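Probable aminotransferase (PDB 5YKR) is a probable class-III aminotransferase, a pyridoxal-phosphate enzyme of the aminotransferase superfamily that carries its cofactor covalently bound. Local coordinates at residues S173-D178 with V194-T199; N163-G168 with V184-V189; H91-V96 with A344-E349. All coordinates share one frame; numbering follows the deposited sequence.

Interaction 1. Residues S173-D178 with V194-T199; sequences SQVEFD and VRHATT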
ATOM      1  N   SER A 173       8.594  14.105  -2.950  1.00 10.27           N
ATOM      2  CA  SER A 173       9.773  13.802  -3.742  1.00  9.41           C
ATOM      3  C   SER A 173       9.646  14.114  -5.220  1.00  9.83           C
ATOM      4  O   SER A 173      10.630  14.004  -5.957  1.00 10.79           O
ATOM      5  CB  SER A 173      10.132  12.288  -3.629  1.00 10.71           C
ATOM      6  OG  SER A 173       9.191  11.445  -4.316  1.00 10.36           O
ATOM      7  N   GLN A 174       8.435  14.475  -5.663  1.00  9.87           N
ATOM      8  CA  GLN A 174       8.096  14.566  -7.099  1.00  9.47           C
ATOM      9  C   GLN A 174       8.468  15.965  -7.630  1.00  9.41           C
ATOM     10  O   GLN A 174       7.620  16.741  -8.058  1.00  9.61           O
ATOM     11  CB  GLN A 174       6.638  14.269  -7.354  1.00  9.49           C
ATOM     12  CG  GLN A 174       6.131  12.941  -6.789  1.00  9.88           C
ATOM     13  CD  GLN A 174       6.503  11.708  -7.562  1.00 10.02           C
ATOM     14  OE1 GLN A 174       7.371  11.758  -8.472  1.00 10.93           O
ATOM     15  NE2 GLN A 174       5.840  10.575  -7.248  1.00 11.03           N
ATOM     16  N   VAL A 175       9.779  16.214  -7.658  1.00  9.76           N
ATOM     17  CA  VAL A 175      10.360  17.495  -8.052  1.00  9.42           C
ATOM     18  C   VAL A 175      11.532  17.237  -8.984  1.00 10.32           C
ATOM     19  O   VAL A 175      12.093  16.135  -8.999  1.00 11.10           O
ATOM     20  CB  VAL A 175      10.814  18.357  -6.863  1.00 10.88           C
ATOM     21  CG1 VAL A 175       9.609  18.862  -6.072  1.00 11.87           C
ATOM     22  CG2 VAL A 175      11.779  17.602  -5.987  1.00 11.21           C
ATOM     23  N   GLU A 176      11.913  18.271  -9.735  1.00  9.17           N
ATOM     24  CA  GLU A 176      13.118  18.245 -10.585  1.00  9.78           C
ATOM     25  C   GLU A 176      13.671  19.653 -10.668  1.00  9.89           C
ATOM     26  O   GLU A 176      13.007  20.619 -10.289  1.00 10.07           O
ATOM     27  CB  GLU A 176      12.810  17.708 -11.980  1.00 10.79           C
ATOM     28  CG  GLU A 176      11.963  18.633 -12.830  1.00 11.42           C
ATOM     29  CD  GLU A 176      11.496  18.004 -14.123  1.00 13.25           C
ATOM     30  OE1 GLU A 176      11.247  16.798 -14.145  1.00 15.00           O
ATOM     31  OE2 GLU A 176      11.293  18.774 -15.121  1.00 19.41           O
ATOM     32  N   PHE A 177      14.891  19.766 -11.194  1.00  9.77           N
ATOM     33  CA  PHE A 177      15.435  21.090 -11.495  1.00 10.41           C
ATOM     34  C   PHE A 177      15.018  21.481 -12.921  1.00 11.32           C
ATOM     35  O   PHE A 177      15.186  20.700 -13.860  1.00 12.25           O
ATOM     36  CB  PHE A 177      16.922  21.119 -11.399  1.00 10.37           C
ATOM     37  CG  PHE A 177      17.472  21.148  -9.987  1.00 10.65           C
ATOM     38  CD1 PHE A 177      17.097  22.166  -9.126  1.00 11.49           C
ATOM     39  CD2 PHE A 177      18.384  20.218  -9.529  1.00 11.82           C
ATOM     40  CE1 PHE A 177      17.580  22.221  -7.841  1.00 11.95           C
ATOM     41  CE2 PHE A 177      18.869  20.285  -8.264  1.00 11.96           C
ATOM     42  CZ  PHE A 177      18.474  21.291  -7.414  1.00 11.57           C
ATOM     43  N   ASP A 178      14.577  22.733 -13.079  1.00 11.33           N
ATOM     44  CA  ASP A 178      14.340  23.305 -14.403  1.00 11.95           C
ATOM     45  C   ASP A 178      15.667  23.865 -14.959  1.00 12.34           C
ATOM     46  O   ASP A 178      16.713  23.733 -14.348  1.00 12.99           O
ATOM     47  CB  ASP A 178      13.177  24.309 -14.377  1.00 12.38           C
ATOM     48  CG  ASP A 178      13.521  25.619 -13.719  1.00 12.74           C
ATOM     49  OD1 ASP A 178      14.696  25.854 -13.373  1.00 12.82           O
ATOM     50  OD2 ASP A 178      12.563  26.429 -13.583  1.00 16.05           O
ATOM     51  N   VAL A 194       0.285  20.343  -3.408  1.00 22.46           N
ATOM     52  CA  VAL A 194       1.505  20.538  -2.592  1.00 23.50           C
ATOM     53  C   VAL A 194       2.204  21.782  -3.177  1.00 21.63           C
ATOM     54  O   VAL A 194       2.299  21.902  -4.392  1.00 20.23           O
ATOM     55  CB  VAL A 194       2.481  19.326  -2.725  1.00 27.86           C
ATOM     56  CG1 VAL A 194       3.776  19.557  -1.932  1.00 26.93           C
ATOM     57  CG2 VAL A 194       1.820  17.998  -2.327  1.00 24.94           C
ATOM     58  N   ARG A 195       2.679  22.705  -2.323  1.00 22.00           N
ATOM     59  CA  ARG A 195       3.658  23.707  -2.719  1.00 21.96           C
ATOM     60  C   ARG A 195       5.018  23.168  -2.251  1.00 17.04           C
ATOM     61  O   ARG A 195       5.344  23.240  -1.067  1.00 16.96           O
ATOM     62  CB  ARG A 195       3.362  25.075  -2.075  1.00 30.02           C
ATOM     63  CG  ARG A 195       2.642  26.052  -3.011  1.00 39.08           C
ATOM     64  CD  ARG A 195       2.780  27.536  -2.574  1.00 43.41           C
ATOM     65  NE  ARG A 195       4.159  27.996  -2.263  1.00 46.92           N
ATOM     66  CZ  ARG A 195       4.596  28.441  -1.075  1.00 47.57           C
ATOM     67  NH1 ARG A 195       3.780  28.543  -0.016  1.00 43.58           N
ATOM     68  NH2 ARG A 195       5.869  28.811  -0.948  1.00 48.36           N
ATOM     69  N   HIS A 196       5.817  22.652  -3.188  1.00 15.62           N
ATOM     70  CA  HIS A 196       6.998  21.898  -2.773  1.00 12.64           C
ATOM     71  C   HIS A 196       8.063  22.774  -2.098  1.00 13.99           C
ATOM     72  O   HIS A 196       8.872  22.259  -1.329  1.00 13.97           O
ATOM     73  CB  HIS A 196       7.646  21.168  -3.930  1.00 12.70           C
ATOM     74  CG  HIS A 196       6.839  20.035  -4.453  1.00 12.07           C
ATOM     75  ND1 HIS A 196       6.947  18.720  -3.998  1.00 15.20           N
ATOM     76  CD2 HIS A 196       5.940  20.008  -5.464  1.00 12.77           C
ATOM     77  CE1 HIS A 196       6.091  17.978  -4.680  1.00 11.72           C
ATOM     78  NE2 HIS A 196       5.479  18.728  -5.571  1.00 16.73           N
ATOM     79  N   ALA A 197       8.054  24.084  -2.324  1.00 15.91           N
ATOM     80  CA  ALA A 197       8.970  24.926  -1.569  1.00 17.82           C
ATOM     81  C   ALA A 197       8.770  24.823  -0.043  1.00 17.55           C
ATOM     82  O   ALA A 197       9.697  25.111   0.725  1.00 20.65           O
ATOM     83  CB  ALA A 197       8.822  26.376  -2.018  1.00 19.96           C
ATOM     84  N   THR A 198       7.581  24.426   0.399  1.00 15.84           N
ATOM     85  CA  THR A 198       7.309  24.282   1.812  1.00 17.09           C
ATOM     86  C   THR A 198       7.675  22.918   2.389  1.00 16.41           C
ATOM     87  O   THR A 198       7.786  22.775   3.596  1.00 20.17           O
ATOM     88  CB  THR A 198       5.832  24.589   2.149  1.00 21.23           C
ATOM     89  OG1 THR A 198       5.002  23.496   1.766  1.00 23.48           O
ATOM     90  CG2 THR A 198       5.356  25.894   1.470  1.00 20.86           C
ATOM     91  N   THR A 199       7.845  21.903   1.523  1.00 14.46           N
ATOM     92  CA  THR A 199       8.101  20.531   1.962  1.00 14.19           C
ATOM     93  C   THR A 199       9.467  19.967   1.633  1.00 12.71           C
ATOM     94  O   THR A 199       9.875  18.979   2.249  1.00 13.55           O
ATOM     95  CB  THR A 199       7.080  19.560   1.332  1.00 15.38           C
ATOM     96  OG1 THR A 199       7.154  19.623  -0.081  1.00 16.31           O
ATOM     97  CG2 THR A 199       5.659  19.948   1.725  1.00 19.61           C
TER
HETATM   98  O   HOH W   1       4.742  17.046  -8.366  1.00 11.71           O
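Where the two-stranded antiparallel sheet meets the loop leading into strand 200-203, an outermost strand of the large mixed sheet, V175 of strand 175-177 packs on the H196 ring. The contact is a CH-pi interaction: V175 CG1 lies 3.6 Å from the centroid of the H196 imidazole, 23° off the ring normal. The methyl is displaced toward the rim of the face, and its nearest ring atoms are H196 ND1 and CG, each 3.4 Å from V175 CG1. The opposite face carries V194 CG1 over its centre, 3.8 Å above the plane, so the imidazole is sandwiched between two valine methyls. In H196, CG is anti to the carbonyl carbon (chi1 -69°), which swings the ring toward the strand. H196 ND1 is buried with no polar partner, whereas H196 NE2 makes a weak 3.3 Å bond to a water. The same water hydrogen-bonds Q174 O at 2.9 Å, linking the ring to the inverse gamma turn centred on Q174. M183 of strand 183-185 touches both V175 and H196, while V161 of strand 158-162 and T200 and L202 of strand 200-203 pack on V175, placing the small sheet against the edge of the large one.

Interaction 2. Residues N163-G168 with V184-V189; sequences NCNYHG and VPRAGV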
ATOM      1  N   ASN A 163      17.873  15.083  -7.255  1.00 10.33           N
ATOM      2  CA  ASN A 163      17.242  15.266  -8.555  1.00 10.28           C
ATOM      3  C   ASN A 163      17.226  13.908  -9.304  1.00 10.20           C
ATOM      4  O   ASN A 163      18.242  13.182  -9.319  1.00 11.53           O
ATOM      5  CB  ASN A 163      17.994  16.355  -9.350  1.00 10.38           C
ATOM      6  CG  ASN A 163      17.232  16.841 -10.568  1.00 10.69           C
ATOM      7  OD1 ASN A 163      15.998  16.857 -10.608  1.00 12.62           O
ATOM      8  ND2 ASN A 163      18.003  17.149 -11.650  1.00 11.58           N
ATOM      9  N   CYS A 164      16.089  13.602  -9.896  1.00  9.40           N
ATOM     10  CA  CYS A 164      15.829  12.352 -10.634  1.00 10.25           C
ATOM     11  C   CYS A 164      15.846  11.109  -9.756  1.00 10.40           C
ATOM     12  O   CYS A 164      16.019   9.998 -10.252  1.00 11.41           O
ATOM     13  CB  CYS A 164      16.752  12.194 -11.864  1.00 11.07           C
ATOM     14  SG  CYS A 164      16.674  13.595 -12.975  1.00 14.47           S
ATOM     15  N   ASN A 165      15.483  11.305  -8.482  1.00  9.98           N
ATOM     16  CA  ASN A 165      15.177  10.221  -7.574  1.00  9.90           C
ATOM     17  C   ASN A 165      13.957   9.419  -8.043  1.00  9.46           C
ATOM     18  O   ASN A 165      13.136   9.896  -8.846  1.00 10.14           O
ATOM     19  CB  ASN A 165      14.844  10.770  -6.175  1.00 10.03           C
ATOM     20  CG  ASN A 165      13.502  11.489  -6.104  1.00  9.70           C
ATOM     21  OD1 ASN A 165      12.474  10.838  -6.091  1.00  9.80           O
ATOM     22  ND2 ASN A 165      13.512  12.838  -6.082  1.00  9.64           N
ATOM     23  N   TYR A 166      13.789   8.236  -7.455  1.00  9.26           N
ATOM     24  CA  TYR A 166      12.416   7.669  -7.343  1.00  9.65           C
ATOM     25  C   TYR A 166      12.319   6.944  -6.030  1.00  9.31           C
ATOM     26  O   TYR A 166      13.158   6.097  -5.718  1.00 10.96           O
ATOM     27  CB  TYR A 166      12.005   6.729  -8.493  1.00 10.86           C
ATOM     28  CG  TYR A 166      10.533   6.326  -8.437  1.00 12.26           C
ATOM     29  CD1 TYR A 166       9.567   7.282  -8.647  1.00 12.44           C
ATOM     30  CD2 TYR A 166      10.115   5.031  -8.163  1.00 13.39           C
ATOM     31  CE1 TYR A 166       8.224   6.996  -8.593  1.00 11.54           C
ATOM     32  CE2 TYR A 166       8.734   4.723  -8.122  1.00 12.33           C
ATOM     33  CZ  TYR A 166       7.807   5.736  -8.348  1.00 12.23           C
ATOM     34  OH  TYR A 166       6.428   5.488  -8.317  1.00 12.74           O
ATOM     35  N   HIS A 167      11.251   7.254  -5.274  1.00  8.48           N
ATOM     36  CA  HIS A 167      10.946   6.644  -3.964  1.00  8.39           C
ATOM     37  C   HIS A 167       9.494   6.162  -3.864  1.00  8.68           C
ATOM     38  O   HIS A 167       9.041   5.872  -2.735  1.00  8.97           O
ATOM     39  CB  HIS A 167      11.285   7.619  -2.861  1.00  9.20           C
ATOM     40  CG  HIS A 167      12.723   7.950  -2.841  1.00  9.22           C
ATOM     41  ND1 HIS A 167      13.689   7.050  -2.446  1.00  9.45           N
ATOM     42  CD2 HIS A 167      13.384   9.073  -3.219  1.00 10.22           C
ATOM     43  CE1 HIS A 167      14.900   7.599  -2.610  1.00 10.99           C
ATOM     44  NE2 HIS A 167      14.734   8.825  -3.076  1.00 11.61           N
ATOM     45  N   GLY A 168       8.816   6.047  -5.008  1.00  8.33           N
ATOM     46  CA  GLY A 168       7.398   5.718  -5.044  1.00  8.46           C
ATOM     47  C   GLY A 168       6.504   6.942  -5.128  1.00  9.24           C
ATOM     48  O   GLY A 168       6.973   8.042  -5.452  1.00  9.09           O
ATOM     49  N   VAL A 184      11.078  22.549  -9.329  1.00 10.94           N
ATOM     50  CA  VAL A 184       9.742  22.587  -9.896  1.00 12.01           C
ATOM     51  C   VAL A 184       9.126  21.182  -9.837  1.00 11.08           C
ATOM     52  O   VAL A 184       9.851  20.199  -9.596  1.00 10.69           O
ATOM     53  CB  VAL A 184       9.755  23.108 -11.372  1.00 12.79           C
ATOM     54  CG1 VAL A 184      10.295  24.531 -11.435  1.00 15.67           C
ATOM     55  CG2 VAL A 184      10.463  22.194 -12.324  1.00 12.69           C
ATOM     56  N   PRO A 185       7.816  21.074 -10.027  1.00 11.67           N
ATOM     57  CA  PRO A 185       7.205  19.739 -10.040  1.00 11.74           C
ATOM     58  C   PRO A 185       7.853  18.853 -11.132  1.00 11.79           C
ATOM     59  O   PRO A 185       8.215  19.318 -12.205  1.00 12.40           O
ATOM     60  CB  PRO A 185       5.760  20.025 -10.356  1.00 13.01           C
ATOM     61  CG  PRO A 185       5.541  21.359  -9.743  1.00 13.22           C
ATOM     62  CD  PRO A 185       6.798  22.114 -10.095  1.00 13.36           C
ATOM     63  N   ARG A 186       8.014  17.563 -10.830  1.00 10.73           N
ATOM     64  CA  ARG A 186       8.601  16.608 -11.790  1.00 11.52           C
ATOM     65  C   ARG A 186       7.728  16.580 -13.044  1.00 11.15           C
ATOM     66  O   ARG A 186       6.488  16.637 -12.930  1.00 11.68           O
ATOM     67  CB  ARG A 186       8.663  15.187 -11.142  1.00 11.21           C
ATOM     68  CG  ARG A 186       9.720  14.363 -11.792  1.00 12.33           C
ATOM     69  CD  ARG A 186       9.798  12.966 -11.405  1.00 13.88           C
ATOM     70  NE  ARG A 186       9.669  12.584 -10.009  1.00 11.54           N
ATOM     71  CZ  ARG A 186      10.631  12.085  -9.250  1.00 11.80           C
ATOM     72  NH1 ARG A 186      11.894  12.291  -9.544  1.00 12.36           N
ATOM     73  NH2 ARG A 186      10.301  11.383  -8.151  1.00 10.76           N
ATOM     74  N   ALA A 187       8.359  16.439 -14.210  1.00 11.56           N
ATOM     75  CA  ALA A 187       7.623  16.431 -15.450  1.00 13.04           C
ATOM     76  C   ALA A 187       6.577  15.317 -15.432  1.00 13.18           C
ATOM     77  O   ALA A 187       6.862  14.172 -15.126  1.00 13.53           O
ATOM     78  CB  ALA A 187       8.560  16.227 -16.621  1.00 13.77           C
ATOM     79  N   GLY A 188       5.367  15.695 -15.796  1.00 13.16           N
ATOM     80  CA  GLY A 188       4.262  14.755 -15.827  1.00 13.53           C
ATOM     81  C   GLY A 188       3.675  14.364 -14.486  1.00 13.67           C
ATOM     82  O   GLY A 188       2.769  13.520 -14.460  1.00 14.26           O
ATOM     83  N   VAL A 189       4.142  14.970 -13.397  1.00 12.45           N
ATOM     84  CA  VAL A 189       3.591  14.667 -12.083  1.00 11.27           C
ATOM     85  C   VAL A 189       2.989  15.946 -11.499  1.00 11.60           C
ATOM     86  O   VAL A 189       3.692  16.886 -11.090  1.00 12.18           O
ATOM     87  CB  VAL A 189       4.657  14.111 -11.128  1.00 11.52           C
ATOM     88  CG1 VAL A 189       3.983  13.700  -9.810  1.00 12.23           C
ATOM     89  CG2 VAL A 189       5.429  12.924 -11.761  1.00 12.87           C
TER
HETATM   90  O   HOH W   2      13.460  14.509 -10.661  1.00 14.27           O
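R186 and N165 meet with the guanidinium and amide planes turned 58° apart, the arginine reaching from the end of strand 183-185 to the loop after strand 158-162. R186 CG is anti to its own backbone N (chi1 -156°), and the chain then bends at chi3 (-43°), bringing both terminal nitrogens to N165. NH2 of R186 donates to N165 OD1 at 3.0 Å in a fairly straight bond. The acceptor lies close to the guanidinium plane, but the donor stands above the amide carbonyl plane rather than on a lone pair. R186 NH1 makes a shorter but weak, strongly bent bond of 2.8 Å to N165 O, and also donates to a water at 2.9 Å that accepts from C164 N. The Y166 and R186 side chains run at about a right angle, with R186 NH2 near the ring plane at the edge, 4.2 Å from Y166 CD1. NE of R186 is taken by Q174 OE1, while N165 ND2 bonds F162 O and S173 O. On the second subunit, H322 meets the Y166 ring. The contact ties the small two-stranded sheet to the loop that follows strand 158-162 of the large mixed sheet, in the fold type I architecture of class-III aminotransferases.

Interaction 3. Residues H91-V96 with A344-E349; sequences HAQPAV and AEVMTE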
ATOM      1  N   HIS A  91      10.075 -16.126  -9.989  1.00  9.96           N
ATOM      2  CA  HIS A  91       8.669 -16.424  -9.825  1.00 10.88           C
ATOM      3  C   HIS A  91       8.479 -17.716  -9.060  1.00 10.18           C
ATOM      4  O   HIS A  91       9.200 -18.687  -9.296  1.00 11.15           O
ATOM      5  CB  HIS A  91       7.997 -16.493 -11.183  1.00 11.03           C
ATOM      6  CG  HIS A  91       8.112 -15.230 -11.954  1.00 11.61           C
ATOM      7  ND1 HIS A  91       7.556 -14.049 -11.533  1.00 11.56           N
ATOM      8  CD2 HIS A  91       8.791 -14.955 -13.094  1.00 10.26           C
ATOM      9  CE1 HIS A  91       7.836 -13.105 -12.422  1.00 11.03           C
ATOM     10  NE2 HIS A  91       8.609 -13.617 -13.378  1.00 11.04           N
ATOM     11  N   ALA A  92       7.445 -17.753  -8.201  1.00 10.84           N
ATOM     12  CA  ALA A  92       7.035 -19.012  -7.601  1.00 11.49           C
ATOM     13  C   ALA A  92       8.185 -19.743  -6.862  1.00 10.05           C
ATOM     14  O   ALA A  92       8.361 -20.968  -7.008  1.00 12.82           O
ATOM     15  CB  ALA A  92       6.399 -19.926  -8.663  1.00 12.82           C
ATOM     16  N   GLN A  93       8.974 -19.003  -6.100  1.00 10.96           N
ATOM     17  CA  GLN A  93       9.989 -19.646  -5.220  1.00 11.72           C
ATOM     18  C   GLN A  93       9.286 -20.642  -4.321  1.00 11.02           C
ATOM     19  O   GLN A  93       8.339 -20.300  -3.630  1.00 11.77           O
ATOM     20  CB  GLN A  93      10.700 -18.579  -4.373  1.00 13.02           C
ATOM     21  CG  GLN A  93      11.956 -17.980  -4.910  1.00 14.92           C
ATOM     22  CD  GLN A  93      13.153 -18.884  -4.886  1.00 14.98           C
ATOM     23  OE1 GLN A  93      13.130 -20.043  -4.362  1.00 19.51           O
ATOM     24  NE2 GLN A  93      14.253 -18.357  -5.472  1.00 16.96           N
ATOM     25  N   PRO A  94       9.697 -21.928  -4.346  1.00 12.35           N
ATOM     26  CA  PRO A  94       8.893 -22.917  -3.676  1.00 12.69           C
ATOM     27  C   PRO A  94       8.702 -22.700  -2.161  1.00 11.07           C
ATOM     28  O   PRO A  94       7.583 -22.897  -1.655  1.00 11.78           O
ATOM     29  CB  PRO A  94       9.624 -24.230  -3.948  1.00 13.58           C
ATOM     30  CG  PRO A  94      10.426 -23.961  -5.111  1.00 18.44           C
ATOM     31  CD  PRO A  94      10.712 -22.521  -5.225  1.00 12.98           C
ATOM     32  N   ALA A  95       9.754 -22.267  -1.449  1.00 11.20           N
ATOM     33  CA  ALA A  95       9.584 -22.077  -0.020  1.00 12.06           C
ATOM     34  C   ALA A  95       8.588 -20.947   0.281  1.00 10.95           C
ATOM     35  O   ALA A  95       7.837 -20.994   1.279  1.00 10.91           O
ATOM     36  CB  ALA A  95      10.905 -21.770   0.649  1.00 12.30           C
ATOM     37  N   VAL A  96       8.610 -19.917  -0.564  1.00 10.22           N
ATOM     38  CA  VAL A  96       7.803 -18.761  -0.352  1.00 10.82           C
ATOM     39  C   VAL A  96       6.361 -19.051  -0.728  1.00  9.44           C
ATOM     40  O   VAL A  96       5.430 -18.761   0.048  1.00 10.28           O
ATOM     41  CB  VAL A  96       8.353 -17.523  -1.086  1.00 11.15           C
ATOM     42  CG1 VAL A  96       7.489 -16.286  -0.848  1.00 12.07           C
ATOM     43  CG2 VAL A  96       9.801 -17.237  -0.687  1.00 11.61           C
ATOM     44  N   ALA A 344      14.825 -16.608   5.260  1.00  9.89           N
ATOM     45  CA  ALA A 344      15.468 -17.874   5.748  1.00 10.75           C
ATOM     46  C   ALA A 344      15.984 -18.731   4.598  1.00 10.73           C
ATOM     47  O   ALA A 344      17.023 -19.371   4.720  1.00 13.24           O
ATOM     48  CB  ALA A 344      14.490 -18.659   6.576  1.00 11.15           C
ATOM     49  N   GLU A 345      15.232 -18.769   3.498  1.00 10.38           N
ATOM     50  CA  GLU A 345      15.460 -19.754   2.449  1.00 10.99           C
ATOM     51  C   GLU A 345      15.898 -19.216   1.111  1.00 11.56           C
ATOM     52  O   GLU A 345      16.479 -19.979   0.327  1.00 15.06           O
ATOM     53  CB  GLU A 345      14.215 -20.629   2.250  1.00 11.12           C
ATOM     54  CG  GLU A 345      13.669 -21.242   3.517  1.00 12.41           C
ATOM     55  CD  GLU A 345      14.586 -22.247   4.177  1.00 13.85           C
ATOM     56  OE1 GLU A 345      15.431 -22.865   3.474  1.00 15.22           O
ATOM     57  OE2 GLU A 345      14.457 -22.400   5.390  1.00 16.57           O
ATOM     58  N   VAL A 346      15.670 -17.928   0.836  1.00  9.87           N
ATOM     59  CA  VAL A 346      15.876 -17.400  -0.511  1.00 11.24           C
ATOM     60  C   VAL A 346      17.048 -16.419  -0.609  1.00 11.16           C
ATOM     61  O   VAL A 346      17.880 -16.539  -1.470  1.00 12.11           O
ATOM     62  CB  VAL A 346      14.570 -16.761  -1.038  1.00 12.76           C
ATOM     63  CG1 VAL A 346      14.754 -16.154  -2.409  1.00 14.27           C
ATOM     64  CG2 VAL A 346      13.462 -17.799  -1.079  1.00 13.15           C
ATOM     65  N   MET A 347      17.077 -15.408   0.256  1.00 11.05           N
ATOM     66  CA  MET A 347      18.060 -14.314   0.209  1.00 11.52           C
ATOM     67  C   MET A 347      19.330 -14.712   0.932  1.00 12.33           C
ATOM     68  O   MET A 347      19.703 -14.123   1.951  1.00 14.50           O
ATOM     69  CB  MET A 347      17.435 -13.064   0.836  1.00 12.33           C
ATOM     70  CG  MET A 347      16.334 -12.503   0.018  1.00 12.79           C
ATOM     71  SD  MET A 347      15.576 -11.028   0.670  1.00 12.82           S
ATOM     72  CE  MET A 347      16.936  -9.902   0.746  1.00 15.40           C
ATOM     73  N   THR A 348      19.976 -15.743   0.397  1.00 13.09           N
ATOM     74  CA  THR A 348      21.154 -16.334   0.995  1.00 13.35           C
ATOM     75  C   THR A 348      22.430 -15.928   0.262  1.00 12.54           C
ATOM     76  O   THR A 348      22.411 -15.450  -0.858  1.00 13.20           O
ATOM     77  CB  THR A 348      21.066 -17.869   0.968  1.00 14.61           C
ATOM     78  OG1 THR A 348      21.078 -18.293  -0.408  1.00 15.15           O
ATOM     79  CG2 THR A 348      19.817 -18.319   1.677  1.00 17.28           C
ATOM     80  N   GLU A 349      23.561 -16.176   0.920  1.00 15.89           N
ATOM     81  CA  GLU A 349      24.868 -15.900   0.299  1.00 16.45           C
ATOM     82  C   GLU A 349      24.999 -16.726  -0.985  1.00 15.53           C
ATOM     83  O   GLU A 349      25.507 -16.230  -1.983  1.00 16.42           O
ATOM     84  CB  GLU A 349      26.025 -16.267   1.263  1.00 20.85           C
ATOM     85  CG  GLU A 349      27.431 -16.089   0.691  1.00 29.65           C
ATOM     86  CD  GLU A 349      28.514 -16.340   1.752  1.00 39.75           C
ATOM     87  OE1 GLU A 349      28.746 -15.380   2.517  1.00 48.85           O
ATOM     88  OE2 GLU A 349      29.117 -17.463   1.864  1.00 47.93           O
TER
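V346 faces Q93 and V96 in a helix-helix contact of this aminotransferase of PLP fold type I: Q93 occupies the N-cap position of helix 94-104, and V346 lies in the last part of helix 333-346, within a wider pi-type turn. The packing is van der Waals, between aliphatic groups and the amide of Q93, and no hydrogen bond crosses it. V346 CG1 is anti to the backbone N (chi1 178°) and CG2 is anti to the carbonyl carbon, and this rotation presents both methyls to 91-96. V346 CG2 is shared between two partners, lying 3.7 Å from V96 CG2 and 4.0 Å from Q93 CD. The two valine side chains cross at about a right angle. CG1 of V346 instead approaches the amide end of the glutamine, 3.8 Å from Q93 NE2.

Q93 comes at V346 from the opposite direction. Its chain is bent at chi2 (-73°), folding the amide beside the valine instead of extending it, and both methyls lie near the amide carbon. The amide is fixed from elsewhere, because Q93 NE2 donates to F89 O, whose residue also packs on V346. V96 further touches A341 and T342, about one turn earlier on helix 333-346, so the helix start is seated along that helix as well as at V346. Toward the exterior, A95 and E345 have the closest CA atoms of the two segments, 6.8 Å apart. There only the aliphatic part of E345 takes part, its carboxylate leading away, and the contact closes with E345 CB 3.8 Å from A95 CB.

Interactions 1 and 2 lie side by side, their centres about 8 Å apart, and hold the same small antiparallel sheet: strands 175-177 and 183-185 are neighbours in it, and backbone bonds such as that of E176 with V184 join segments 173-178 and 184-189. Interaction 1 is buried and rests on a methyl over an imidazole face; interaction 2 is partly buried and relies on a charged guanidinium and a water. Interaction 3 stands on the opposite side of the chain's centre, with its centre about 39 and 33 Å from those of interactions 1 and 2. Joining the start of helix 94-104 to the last part of helix 333-346, it is apolar at V96 and V346, takes in the Q93 amide and grades to exposed E345. All three touch the second subunit.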